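PDB 2BCG: secretory pathway GDP dissociation inhibitor from Saccharomyces cerevisiae, which holds Rab GTPases such as Sec4 in their GDP-bound form by slowing GDP release, and extracts GDP-bound Ypt7 from vacuolar membranes. Local coordinates for residues A[13-18]-A[275-280]; A[290-295]-A[409-414]; A[339-344]-A[366-371]; A[343-348]-A[377-382]. All coordinates share one frame; numbering follows the deposited sequence. Where two conformers were deposited one is given.

Contact 1 (A[13-18]-A[275-280]); sequences DVIVLG and GKFEGV
Ile15 and Phe277 meet where the strand 14-17 passes the strand 276-282, the two side chains crossing at about a right angle. The touch is purely apolar: Ile15 CD1 reaches Phe277 CZ at 4.0 Å, arriving at the edge of the ring and near its plane. Phe277 can offer this edge because its CG stands anti to the backbone N (chi1 180°), which carries the ring away from its own strand toward Ile15. The same methyl, Ile15 CD1, lies 4.4 Å from Val280 CG2, and Leu17 CD1 comes within 4.5 Å of Val280 CG1. The axes of the two strand segments stay 8.7 Å apart at an angle of 72°, a spacing that suits face-to-face packing of two sheets. Strand 14-17 is the middle strand of the parallel sheet of the Rossmann-like nucleotide-binding fold that GDI shares with its clan, and 276-282 is the central strand of a small antiparallel sheet laid across it. A classic beta bulge, with Glu278 and Gly279 both opposite one residue of strand 267-271, lies within the contact. Gly279 CA is 4.4 Å from Ile15 CD1, and Gly279 N covers a Phe277 ring face within its own strand.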
loop_
_atom_site.group_PDB
_atom_site.type_symbol
_atom_site.label_atom_id
_atom_site.label_comp_id
_atom_site.label_asym_id
_atom_site.label_seq_id
_atom_site.Cartn_x
_atom_site.Cartn_y
_atom_site.Cartn_z
ATOM N N ASP A 13 11.856 22.015 0.391
ATOM C CA ASP A 13 11.044 22.412 -0.778
ATOM C C ASP A 13 9.537 22.200 -0.561
ATOM O O ASP A 13 8.715 22.966 -1.077
ATOM C CB ASP A 13 11.428 21.632 -2.037
ATOM C CG ASP A 13 12.783 22.016 -2.588
ATOM O OD1 ASP A 13 13.606 21.117 -2.808
ATOM O OD2 ASP A 13 13.028 23.227 -2.835
ATOM N N VAL A 14 9.176 21.121 0.153
ATOM C CA VAL A 14 7.787 20.776 0.338
ATOM C C VAL A 14 7.653 20.104 1.708
ATOM O O VAL A 14 8.519 19.282 2.096
ATOM C CB VAL A 14 7.345 19.734 -0.736
ATOM C CG1 VAL A 14 5.888 19.297 -0.533
ATOM C CG2 VAL A 14 7.588 20.265 -2.189
ATOM N N ILE A 15 6.609 20.475 2.431
ATOM C CA ILE A 15 6.162 19.731 3.624
ATOM C C ILE A 15 4.886 18.956 3.274
ATOM O O ILE A 15 3.991 19.480 2.636
ATOM C CB ILE A 15 5.956 20.683 4.818
ATOM C CG1 ILE A 15 7.330 21.223 5.233
ATOM C CG2 ILE A 15 5.252 19.970 5.990
ATOM C CD1 ILE A 15 7.259 22.375 6.256
ATOM N N VAL A 16 4.843 17.681 3.671
ATOM C CA VAL A 16 3.663 16.842 3.430
ATOM C C VAL A 16 3.138 16.393 4.800
ATOM O O VAL A 16 3.939 15.990 5.651
ATOM C CB VAL A 16 4.016 15.643 2.535
ATOM C CG1 VAL A 16 2.764 14.837 2.168
ATOM C CG2 VAL A 16 4.733 16.133 1.251
ATOM N N LEU A 17 1.823 16.494 4.987
ATOM C CA LEU A 17 1.159 16.156 6.259
ATOM C C LEU A 17 0.168 15.029 6.059
ATOM O O LEU A 17 -0.748 15.116 5.219
ATOM C CB LEU A 17 0.437 17.360 6.862
ATOM C CG LEU A 17 1.343 18.589 7.054
ATOM C CD1 LEU A 17 0.490 19.729 7.624
ATOM C CD2 LEU A 17 2.521 18.276 7.952
ATOM N N GLY A 18 0.368 13.984 6.863
ATOM C CA GLY A 18 -0.409 12.754 6.763
ATOM C C GLY A 18 0.206 11.757 5.813
ATOM O O GLY A 18 0.686 12.112 4.715
ATOM N N GLY A 275 -2.623 34.733 4.663
ATOM C CA GLY A 275 -3.174 33.371 4.758
ATOM C C GLY A 275 -2.409 32.274 4.015
ATOM O O GLY A 275 -2.927 31.154 3.882
ATOM N N LYS A 276 -1.201 32.597 3.535
ATOM C CA LYS A 276 -0.357 31.678 2.775
ATOM C C LYS A 276 0.588 30.850 3.637
ATOM O O LYS A 276 1.170 31.361 4.597
ATOM C CB LYS A 276 0.505 32.443 1.781
ATOM C CG LYS A 276 -0.288 33.421 0.967
ATOM C CD LYS A 276 -0.013 33.315 -0.498
ATOM C CE LYS A 276 -0.606 34.527 -1.148
ATOM N NZ LYS A 276 -1.068 34.214 -2.507
ATOM N N PHE A 277 0.782 29.584 3.256
ATOM C CA PHE A 277 1.626 28.682 4.025
ATOM C C PHE A 277 3.130 29.015 4.019
ATOM O O PHE A 277 3.739 29.247 2.970
ATOM C CB PHE A 277 1.420 27.242 3.515
ATOM C CG PHE A 277 2.254 26.219 4.248
ATOM C CD1 PHE A 277 1.767 25.625 5.410
ATOM C CD2 PHE A 277 3.524 25.868 3.779
ATOM C CE1 PHE A 277 2.542 24.667 6.092
ATOM C CE2 PHE A 277 4.316 24.923 4.457
ATOM C CZ PHE A 277 3.805 24.318 5.621
ATOM N N GLU A 278 3.741 28.954 5.200
ATOM C CA GLU A 278 5.188 29.075 5.313
ATOM C C GLU A 278 5.897 27.967 6.105
ATOM O O GLU A 278 7.086 27.708 5.871
ATOM C CB GLU A 278 5.574 30.447 5.869
ATOM C CG GLU A 278 5.398 31.603 4.890
ATOM C CD GLU A 278 5.924 32.922 5.451
ATOM O OE1 GLU A 278 6.311 33.786 4.623
ATOM O OE2 GLU A 278 5.937 33.091 6.699
ATOM N N GLY A 279 5.165 27.318 7.014
ATOM C CA GLY A 279 5.728 26.198 7.783
ATOM C C GLY A 279 4.861 25.646 8.892
ATOM O O GLY A 279 3.670 25.954 8.990
ATOM N N VAL A 280 5.472 24.812 9.736
ATOM C CA VAL A 280 4.784 24.172 10.869
ATOM C C VAL A 280 5.680 24.195 12.109
ATOM O O VAL A 280 6.909 24.115 11.989
ATOM C CB VAL A 280 4.336 22.700 10.567
ATOM C CG1 VAL A 280 3.318 22.677 9.444
ATOM C CG2 VAL A 280 5.521 21.806 10.268
#

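Contact 2 (A[290-295]-A[409-414])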
loop_
_atom_site.group_PDB
_atom_site.type_symbol
_atom_site.label_atom_id
_atom_site.label_comp_id
_atom_site.label_asym_id
_atom_site.label_seq_id
_atom_site.Cartn_x
_atom_site.Cartn_y
_atom_site.Cartn_z
ATOM N N PRO A 290 7.980 26.427 0.988
ATOM C CA PRO A 290 7.039 27.278 0.222
ATOM C C PRO A 290 5.646 26.699 -0.028
ATOM O O PRO A 290 4.708 27.453 -0.354
ATOM C CB PRO A 290 7.742 27.476 -1.126
ATOM C CG PRO A 290 8.903 26.602 -1.150
ATOM C CD PRO A 290 9.149 26.018 0.193
ATOM N N LEU A 291 5.483 25.390 0.154
ATOM C CA LEU A 291 4.158 24.808 0.002
ATOM C C LEU A 291 3.978 23.597 0.915
ATOM O O LEU A 291 4.955 22.990 1.364
ATOM C CB LEU A 291 3.887 24.421 -1.469
ATOM C CG LEU A 291 4.784 23.371 -2.112
ATOM C CD1 LEU A 291 3.967 22.097 -2.152
ATOM C CD2 LEU A 291 5.238 23.720 -3.528
ATOM N N VAL A 292 2.713 23.272 1.159
ATOM C CA VAL A 292 2.347 22.067 1.910
ATOM C C VAL A 292 1.353 21.242 1.070
ATOM O O VAL A 292 0.512 21.791 0.334
ATOM C CB VAL A 292 1.758 22.428 3.317
ATOM C CG1 VAL A 292 0.417 23.140 3.214
ATOM C CG2 VAL A 292 1.658 21.163 4.211
ATOM N N ILE A 293 1.464 19.922 1.196
ATOM C CA ILE A 293 0.493 18.951 0.647
ATOM C C ILE A 293 -0.054 18.208 1.872
ATOM O O ILE A 293 0.716 17.778 2.719
ATOM C CB ILE A 293 1.184 17.976 -0.329
ATOM C CG1 ILE A 293 1.796 18.746 -1.520
ATOM C CG2 ILE A 293 0.207 16.861 -0.752
ATOM C CD1 ILE A 293 2.610 17.913 -2.419
ATOM N N ALA A 294 -1.372 18.115 2.012
ATOM C CA ALA A 294 -1.917 17.514 3.234
ATOM C C ALA A 294 -3.277 16.894 3.019
ATOM O O ALA A 294 -3.978 17.222 2.055
ATOM C CB ALA A 294 -2.008 18.549 4.315
ATOM N N ASP A 295 -3.651 15.984 3.915
ATOM C CA ASP A 295 -5.022 15.495 3.899
ATOM C C ASP A 295 -5.987 16.404 4.679
ATOM O O ASP A 295 -5.547 17.286 5.432
ATOM C CB ASP A 295 -5.086 14.005 4.316
ATOM C CG ASP A 295 -4.962 13.780 5.817
ATOM O OD1 ASP A 295 -5.651 14.422 6.637
ATOM O OD2 ASP A 295 -4.185 12.871 6.192
ATOM N N ASP A 409 -2.950 29.782 -1.730
ATOM C CA ASP A 409 -2.398 29.729 -0.354
ATOM C C ASP A 409 -1.208 28.712 -0.271
ATOM O O ASP A 409 -0.583 28.612 0.780
ATOM C CB ASP A 409 -3.521 29.427 0.699
ATOM C CG ASP A 409 -4.308 28.169 0.384
ATOM O OD1 ASP A 409 -5.355 27.882 1.060
ATOM O OD2 ASP A 409 -3.886 27.480 -0.557
ATOM N N ASN A 410 -0.868 28.033 -1.382
ATOM C CA ASN A 410 0.120 26.921 -1.422
ATOM C C ASN A 410 -0.217 25.813 -0.425
ATOM O O ASN A 410 0.686 25.198 0.134
ATOM C CB ASN A 410 1.571 27.416 -1.289
ATOM C CG ASN A 410 2.046 28.209 -2.520
ATOM O OD1 ASN A 410 1.674 27.922 -3.673
ATOM N ND2 ASN A 410 2.897 29.213 -2.268
ATOM N N ILE A 411 -1.512 25.588 -0.215
ATOM C CA ILE A 411 -2.005 24.500 0.634
ATOM C C ILE A 411 -2.811 23.559 -0.251
ATOM O O ILE A 411 -4.006 23.804 -0.580
ATOM C CB ILE A 411 -2.819 25.025 1.816
ATOM C CG1 ILE A 411 -1.934 25.927 2.697
ATOM C CG2 ILE A 411 -3.401 23.879 2.633
ATOM C CD1 ILE A 411 -2.697 26.716 3.740
ATOM N N TYR A 412 -2.122 22.483 -0.634
ATOM C CA TYR A 412 -2.601 21.567 -1.660
ATOM C C TYR A 412 -3.165 20.338 -0.939
ATOM O O TYR A 412 -2.433 19.566 -0.328
ATOM C CB TYR A 412 -1.462 21.175 -2.599
ATOM C CG TYR A 412 -0.936 22.371 -3.383
ATOM C CD1 TYR A 412 0.202 23.097 -2.935
ATOM C CD2 TYR A 412 -1.608 22.824 -4.497
ATOM C CE1 TYR A 412 0.669 24.238 -3.651
ATOM C CE2 TYR A 412 -1.148 23.965 -5.225
ATOM C CZ TYR A 412 -0.021 24.651 -4.795
ATOM O OH TYR A 412 0.441 25.741 -5.501
ATOM N N LEU A 413 -4.483 20.210 -0.986
ATOM C CA LEU A 413 -5.174 19.187 -0.192
ATOM C C LEU A 413 -5.704 18.070 -1.034
ATOM O O LEU A 413 -6.195 18.256 -2.171
ATOM C CB LEU A 413 -6.316 19.826 0.591
ATOM C CG LEU A 413 -5.833 20.934 1.546
ATOM C CD1 LEU A 413 -6.964 21.738 2.163
ATOM C CD2 LEU A 413 -4.861 20.416 2.614
ATOM N N SER A 414 -5.634 16.871 -0.455
ATOM C CA SER A 414 -6.221 15.712 -1.119
ATOM C C SER A 414 -7.703 15.550 -0.773
ATOM O O SER A 414 -8.197 16.116 0.225
ATOM C CB SER A 414 -5.441 14.437 -0.707
ATOM O OG SER A 414 -5.469 14.303 0.718
HETATM O O HOH W 1 3.860 29.873 0.526
#
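Val292 and Ile411 lie side by side in adjacent parallel strands, their side chains pointing the same way. Four backbone hydrogen bonds of 2.9 to 3.0 Å join the strands: Val292 N to Asn410 O, Tyr412 N to Val292 O, Ala294 N to Tyr412 O and Ser414 N to Ala294 O. The first is almost straight (174° at the hydrogen). Such bonding, with Val292, Ile293 and Ala294 abreast of Ile411, Tyr412 and Leu413, is that of a regular parallel sheet. Three CA-H...O contacts supplement it, among them Ile293 CA to Tyr412 O at 3.1 Å.

The apolar contacts divide between the two faces. On one, Val292 CG1 touches Ile411 CG1 at 3.7 Å, and Ala294 CB meets Leu413 CD2 at 3.8 Å. On the other, Leu291 crosses Tyr412 at about a right angle and brings its CB to the ring edge, in plane, 3.9 Å from Tyr412 CE1.

Polar groups close the start of the pairing. In the modelled conformer of Asn410, one water donates to Pro290 O (2.7 Å) and accepts from Asn410 ND2 (3.0 Å), while Asp409 OD2 takes the N-H of Ile411 in an Asx turn, met from above the carboxylate plane. Asp409 OD1 also forms a salt bridge with Lys302.

Strand 411-413 is an edge strand of the five-stranded parallel sheet within this chain, and 292-294 separates it from 14-17. Helix 21-32 packs on Ile293 through Leu26 and Leu30, and helix 424-438 reaches Leu291 and Tyr412 through Val437.

Contact 3 (A[339-344]-A[366-371]); sequences LGRKSD and ISTIIE
The carboxylate of Glu371 lies over the guanidinium of Arg341 and takes the backbone N-H of Lys342, joining the loop that precedes strand 345-351 to the C-terminal end of strand 362-369, its antiparallel neighbour in the mixed sheet. The Arg341 chain bends at chi3 (61°), which folds its guanidinium back against the loop, where NE donates to Ser343 O at 3.1 Å in the guanidinium plane. Glu371 covers one face of this group: the guanidinium and carboxylate planes are 25° apart and stacked, with Glu371 OE2 3.5 Å above the guanidinium centre. The salt bridge between Arg341 NH2 and Glu371 OE2 is therefore one of charges alone. Arg341 NH2 makes two weak hydrogen bonds, to Thr368 OG1 and to Ile369 O, the latter at the guanidinium edge, while NH1 forms a salt bridge with Glu378. The guanidinium would favour the ionised form of both carboxylates.

At Lys342 the backbone is the donor. Lys342 N donates to the syn lone pair of Glu371 OE2 at 2.8 Å, with a weaker bond to OE1. Water links the lysine's NZ, weakly, to Glu371 O.

Ser343 N adds a long, weak bond to Glu371 OE2. A second water donates to both Ile369 O and Glu371 OE2 and, in the modelled conformer of Ser343, accepts from Ser343 OG at 2.6 Å, tying the loop to the strand end.

The carboxylate of Asp344 is bound by His197 and the backbone N of Gln336, while its carbonyl faces the strand: Thr368 OG1 donates to Asp344 O at 2.7 Å, approaching from above the carbonyl plane.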
loop_
_atom_site.group_PDB
_atom_site.type_symbol
_atom_site.label_atom_id
_atom_site.label_comp_id
_atom_site.label_asym_id
_atom_site.label_seq_id
_atom_site.Cartn_x
_atom_site.Cartn_y
_atom_site.Cartn_z
ATOM N N LEU A 339 -32.058 -3.039 -5.682
ATOM C CA LEU A 339 -32.513 -2.753 -4.327
ATOM C C LEU A 339 -33.338 -1.476 -4.244
ATOM O O LEU A 339 -33.651 -1.040 -3.137
ATOM C CB LEU A 339 -31.323 -2.660 -3.363
ATOM C CG LEU A 339 -30.524 -3.943 -3.087
ATOM C CD1 LEU A 339 -29.422 -3.640 -2.073
ATOM C CD2 LEU A 339 -31.422 -5.094 -2.584
ATOM N N GLY A 340 -33.643 -0.865 -5.393
ATOM C CA GLY A 340 -34.407 0.392 -5.424
ATOM C C GLY A 340 -33.629 1.517 -4.765
ATOM O O GLY A 340 -34.203 2.400 -4.103
ATOM N N ARG A 341 -32.305 1.456 -4.928
ATOM C CA ARG A 341 -31.397 2.425 -4.347
ATOM C C ARG A 341 -30.909 3.491 -5.315
ATOM O O ARG A 341 -31.115 3.405 -6.543
ATOM C CB ARG A 341 -30.170 1.688 -3.765
ATOM C CG ARG A 341 -30.450 0.993 -2.463
ATOM C CD ARG A 341 -29.186 0.312 -1.872
ATOM N NE ARG A 341 -28.099 1.254 -1.578
ATOM C CZ ARG A 341 -27.978 1.986 -0.463
ATOM N NH1 ARG A 341 -28.875 1.922 0.532
ATOM N NH2 ARG A 341 -26.929 2.794 -0.345
ATOM N N LYS A 342 -30.227 4.488 -4.754
ATOM C CA LYS A 342 -29.578 5.528 -5.547
ATOM C C LYS A 342 -28.111 5.206 -5.822
ATOM O O LYS A 342 -27.504 5.810 -6.707
ATOM C CB LYS A 342 -29.674 6.875 -4.828
ATOM C CG LYS A 342 -31.120 7.285 -4.479
ATOM C CD LYS A 342 -31.159 8.525 -3.607
ATOM C CE LYS A 342 -32.611 8.991 -3.414
ATOM N NZ LYS A 342 -32.731 10.439 -3.013
ATOM N N SER A 343 -27.533 4.263 -5.065
ATOM C CA SER A 343 -26.130 3.916 -5.252
ATOM C C SER A 343 -25.916 2.437 -5.015
ATOM O O SER A 343 -26.598 1.787 -4.227
ATOM C CB SER A 343 -25.166 4.761 -4.418
ATOM O OG SER A 343 -25.188 4.370 -3.080
ATOM N N ASP A 344 -24.908 1.936 -5.689
ATOM C CA ASP A 344 -24.531 0.534 -5.532
ATOM C C ASP A 344 -23.979 0.242 -4.124
ATOM O O ASP A 344 -23.461 1.116 -3.434
ATOM C CB ASP A 344 -23.483 0.156 -6.574
ATOM C CG ASP A 344 -24.010 0.214 -8.000
ATOM O OD1 ASP A 344 -23.236 -0.116 -8.922
ATOM O OD2 ASP A 344 -25.196 0.576 -8.195
ATOM N N ILE A 366 -18.072 -4.311 3.590
ATOM C CA ILE A 366 -19.248 -3.880 2.838
ATOM C C ILE A 366 -19.259 -2.357 2.888
ATOM O O ILE A 366 -19.016 -1.762 3.954
ATOM C CB ILE A 366 -20.550 -4.403 3.481
ATOM C CG1 ILE A 366 -20.593 -5.955 3.497
ATOM C CG2 ILE A 366 -21.766 -3.846 2.756
ATOM C CD1 ILE A 366 -21.618 -6.476 4.500
ATOM N N SER A 367 -19.574 -1.717 1.771
ATOM C CA SER A 367 -19.657 -0.252 1.809
ATOM C C SER A 367 -20.670 0.292 0.833
ATOM O O SER A 367 -20.924 -0.293 -0.218
ATOM C CB SER A 367 -18.297 0.369 1.582
ATOM O OG SER A 367 -17.893 0.184 0.272
ATOM N N THR A 368 -21.224 1.446 1.193
ATOM C CA THR A 368 -22.089 2.166 0.278
ATOM C C THR A 368 -22.245 3.578 0.812
ATOM O O THR A 368 -21.925 3.855 1.979
ATOM C CB THR A 368 -23.468 1.468 0.163
ATOM O OG1 THR A 368 -24.187 1.983 -0.973
ATOM C CG2 THR A 368 -24.282 1.656 1.461
ATOM N N ILE A 369 -22.684 4.465 -0.069
ATOM C CA ILE A 369 -23.088 5.798 0.326
ATOM C C ILE A 369 -24.466 5.679 1.012
ATOM O O ILE A 369 -25.401 5.069 0.480
ATOM C CB ILE A 369 -23.213 6.669 -0.942
ATOM C CG1 ILE A 369 -21.840 6.914 -1.589
ATOM C CG2 ILE A 369 -23.970 7.976 -0.653
ATOM C CD1 ILE A 369 -20.811 7.526 -0.688
ATOM N N ILE A 370 -24.549 6.209 2.220
ATOM C CA ILE A 370 -25.763 6.157 3.018
ATOM C C ILE A 370 -26.859 6.960 2.323
ATOM O O ILE A 370 -26.628 8.101 1.901
ATOM C CB ILE A 370 -25.469 6.683 4.446
ATOM C CG1 ILE A 370 -24.591 5.702 5.214
ATOM C CG2 ILE A 370 -26.770 6.931 5.261
ATOM C CD1 ILE A 370 -23.951 6.325 6.443
ATOM N N GLU A 371 -28.043 6.357 2.202
ATOM C CA GLU A 371 -29.214 7.080 1.645
ATOM C C GLU A 371 -30.456 7.001 2.531
ATOM O O GLU A 371 -31.518 7.524 2.156
ATOM C CB GLU A 371 -29.531 6.647 0.212
ATOM C CG GLU A 371 -29.923 5.171 0.072
ATOM C CD GLU A 371 -30.172 4.786 -1.368
ATOM O OE1 GLU A 371 -31.351 4.464 -1.706
ATOM O OE2 GLU A 371 -29.201 4.819 -2.159
HETATM O O HOH W 2 -32.420 9.064 -0.388
HETATM O O HOH W 3 -26.824 5.902 -1.848
#

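Contact 4 (A[343-348]-A[377-382]); sequences SDIYVA and IELEPA
A chi1 of -58° splits the branches of Ile345 between different partners: CG2 goes to the side chains of Leu379 and Ala382, and CD1, at the end of an extended chain (chi2 -179°), to the backbone at Glu378. In Val347 the branch beside the backbone N, CG2, is the one that reaches Ala382. The result is helix-on-sheet packing: two residues of strand 345-351 that point to the same face of the mixed sheet rest against the short helices 375-378 and 380-383, which follow strand 362-369 in the chain.

Ala382 CB is the shared point of touch, 4.1 Å from Ile345 CG2 and 4.2 Å from Val347 CG2. The side chain of Ala382 is a single methyl, consistent with the 7.4 Å between the CA atoms of Val347 and Ala382. Leu379 adds a looser contact, its CD2 4.4 Å from Ile345 CG2, and continues over the sheet onto Ile311 and Ala313 of strand 303-317. Ile366 of strand 362-369 also packs against both Ile345 and Leu379. The carboxylate of Glu378 is engaged by Thr372, whereas its carbonyl lies against the isoleucine, Glu378 O sitting 3.5 Å from Ile345 CD1.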
loop_
_atom_site.group_PDB
_atom_site.type_symbol
_atom_site.label_atom_id
_atom_site.label_comp_id
_atom_site.label_asym_id
_atom_site.label_seq_id
_atom_site.Cartn_x
_atom_site.Cartn_y
_atom_site.Cartn_z
ATOM N N SER A 343 -27.533 4.263 -5.065
ATOM C CA SER A 343 -26.130 3.916 -5.252
ATOM C C SER A 343 -25.916 2.437 -5.015
ATOM O O SER A 343 -26.598 1.787 -4.227
ATOM C CB SER A 343 -25.166 4.761 -4.418
ATOM O OG SER A 343 -25.188 4.370 -3.080
ATOM N N ASP A 344 -24.908 1.936 -5.689
ATOM C CA ASP A 344 -24.531 0.534 -5.532
ATOM C C ASP A 344 -23.979 0.242 -4.124
ATOM O O ASP A 344 -23.461 1.116 -3.434
ATOM C CB ASP A 344 -23.483 0.156 -6.574
ATOM C CG ASP A 344 -24.010 0.214 -8.000
ATOM O OD1 ASP A 344 -23.236 -0.116 -8.922
ATOM O OD2 ASP A 344 -25.196 0.576 -8.195
ATOM N N ILE A 345 -24.100 -1.011 -3.715
ATOM C CA ILE A 345 -23.382 -1.507 -2.514
ATOM C C ILE A 345 -22.294 -2.422 -3.007
ATOM O O ILE A 345 -22.511 -3.228 -3.936
ATOM C CB ILE A 345 -24.325 -2.310 -1.575
ATOM C CG1 ILE A 345 -25.517 -1.425 -1.156
ATOM C CG2 ILE A 345 -23.537 -2.840 -0.367
ATOM C CD1 ILE A 345 -26.480 -2.093 -0.229
ATOM N N TYR A 346 -21.101 -2.252 -2.439
ATOM C CA TYR A 346 -19.955 -3.111 -2.757
ATOM C C TYR A 346 -19.612 -4.012 -1.584
ATOM O O TYR A 346 -19.797 -3.666 -0.418
ATOM C CB TYR A 346 -18.698 -2.286 -3.093
ATOM C CG TYR A 346 -18.801 -1.500 -4.390
ATOM C CD1 TYR A 346 -18.675 -0.116 -4.366
ATOM C CD2 TYR A 346 -18.970 -2.140 -5.642
ATOM C CE1 TYR A 346 -18.776 0.639 -5.535
ATOM C CE2 TYR A 346 -19.050 -1.389 -6.819
ATOM C CZ TYR A 346 -18.940 -0.018 -6.756
ATOM O OH TYR A 346 -18.982 0.741 -7.895
ATOM N N VAL A 347 -19.061 -5.167 -1.913
ATOM C CA VAL A 347 -18.379 -5.969 -0.906
ATOM C C VAL A 347 -16.995 -6.296 -1.458
ATOM O O VAL A 347 -16.833 -6.633 -2.639
ATOM C CB VAL A 347 -19.142 -7.259 -0.528
ATOM C CG1 VAL A 347 -18.583 -7.835 0.785
ATOM C CG2 VAL A 347 -20.664 -6.995 -0.360
ATOM N N ALA A 348 -15.995 -6.200 -0.592
ATOM C CA ALA A 348 -14.614 -6.530 -0.930
ATOM C C ALA A 348 -14.216 -7.625 0.023
ATOM O O ALA A 348 -14.256 -7.453 1.247
ATOM C CB ALA A 348 -13.688 -5.333 -0.745
ATOM N N ILE A 377 -29.218 -0.844 8.541
ATOM C CA ILE A 377 -30.249 -1.603 7.818
ATOM C C ILE A 377 -30.023 -1.625 6.286
ATOM O O ILE A 377 -30.371 -2.598 5.598
ATOM C CB ILE A 377 -31.681 -1.084 8.160
ATOM C CG1 ILE A 377 -31.991 -1.268 9.660
ATOM C CG2 ILE A 377 -32.750 -1.700 7.240
ATOM C CD1 ILE A 377 -31.139 -2.299 10.437
ATOM N N GLU A 378 -29.422 -0.558 5.755
ATOM C CA GLU A 378 -29.157 -0.465 4.319
ATOM C C GLU A 378 -28.264 -1.599 3.886
ATOM O O GLU A 378 -28.346 -2.049 2.731
ATOM C CB GLU A 378 -28.473 0.848 3.971
ATOM C CG GLU A 378 -29.424 2.022 4.066
ATOM C CD GLU A 378 -28.734 3.339 3.785
ATOM O OE1 GLU A 378 -28.796 4.214 4.672
ATOM O OE2 GLU A 378 -28.133 3.484 2.692
ATOM N N LEU A 379 -27.393 -2.042 4.795
ATOM C CA LEU A 379 -26.438 -3.110 4.446
ATOM C C LEU A 379 -26.997 -4.519 4.572
ATOM O O LEU A 379 -26.306 -5.477 4.179
ATOM C CB LEU A 379 -25.183 -3.010 5.309
ATOM C CG LEU A 379 -24.450 -1.667 5.171
ATOM C CD1 LEU A 379 -23.102 -1.740 5.859
ATOM C CD2 LEU A 379 -24.307 -1.293 3.691
ATOM N N GLU A 380 -28.198 -4.663 5.142
ATOM C CA GLU A 380 -28.753 -6.009 5.370
ATOM C C GLU A 380 -28.670 -6.963 4.134
ATOM O O GLU A 380 -28.269 -8.118 4.299
ATOM C CB GLU A 380 -30.159 -5.951 5.992
ATOM C CG GLU A 380 -30.706 -7.312 6.513
ATOM C CD GLU A 380 -29.840 -8.015 7.589
ATOM O OE1 GLU A 380 -28.924 -7.414 8.211
ATOM O OE2 GLU A 380 -30.107 -9.218 7.830
ATOM N N PRO A 381 -29.059 -6.508 2.913
ATOM C CA PRO A 381 -28.975 -7.418 1.742
ATOM C C PRO A 381 -27.549 -7.915 1.490
ATOM O O PRO A 381 -27.357 -9.030 0.997
ATOM C CB PRO A 381 -29.462 -6.556 0.576
ATOM C CG PRO A 381 -30.255 -5.463 1.198
ATOM C CD PRO A 381 -29.673 -5.205 2.544
ATOM N N ALA A 382 -26.567 -7.091 1.821
ATOM C CA ALA A 382 -25.160 -7.515 1.714
ATOM C C ALA A 382 -24.745 -8.429 2.869
ATOM O O ALA A 382 -24.104 -9.439 2.646
ATOM C CB ALA A 382 -24.270 -6.312 1.650
#

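Overall arrangement
The four contacts form two pairs. Contacts 1 and 2, with centres about 6 Å apart, share the parallel sheet: strand 14-17 pairs with 292-294 through Leu17 N to Ile293 O (2.8 Å) and Ile293 N to Ile15 O (2.9 Å). Contacts 3 and 4, also about 6 Å apart between centres, share Ser343 and Asp344 and are joined by the salt bridge of Arg341 NH1 with Glu378 OE2 (2.8 Å). Centres of contacts 1 and 4 lie about 39 Å apart, on opposite sides of the chain's centre. Along the chain, contacts 3 and 4 are nested within the loop that contact 2 closes. None of the segments contributes residues to the two geranylgeranyl pockets.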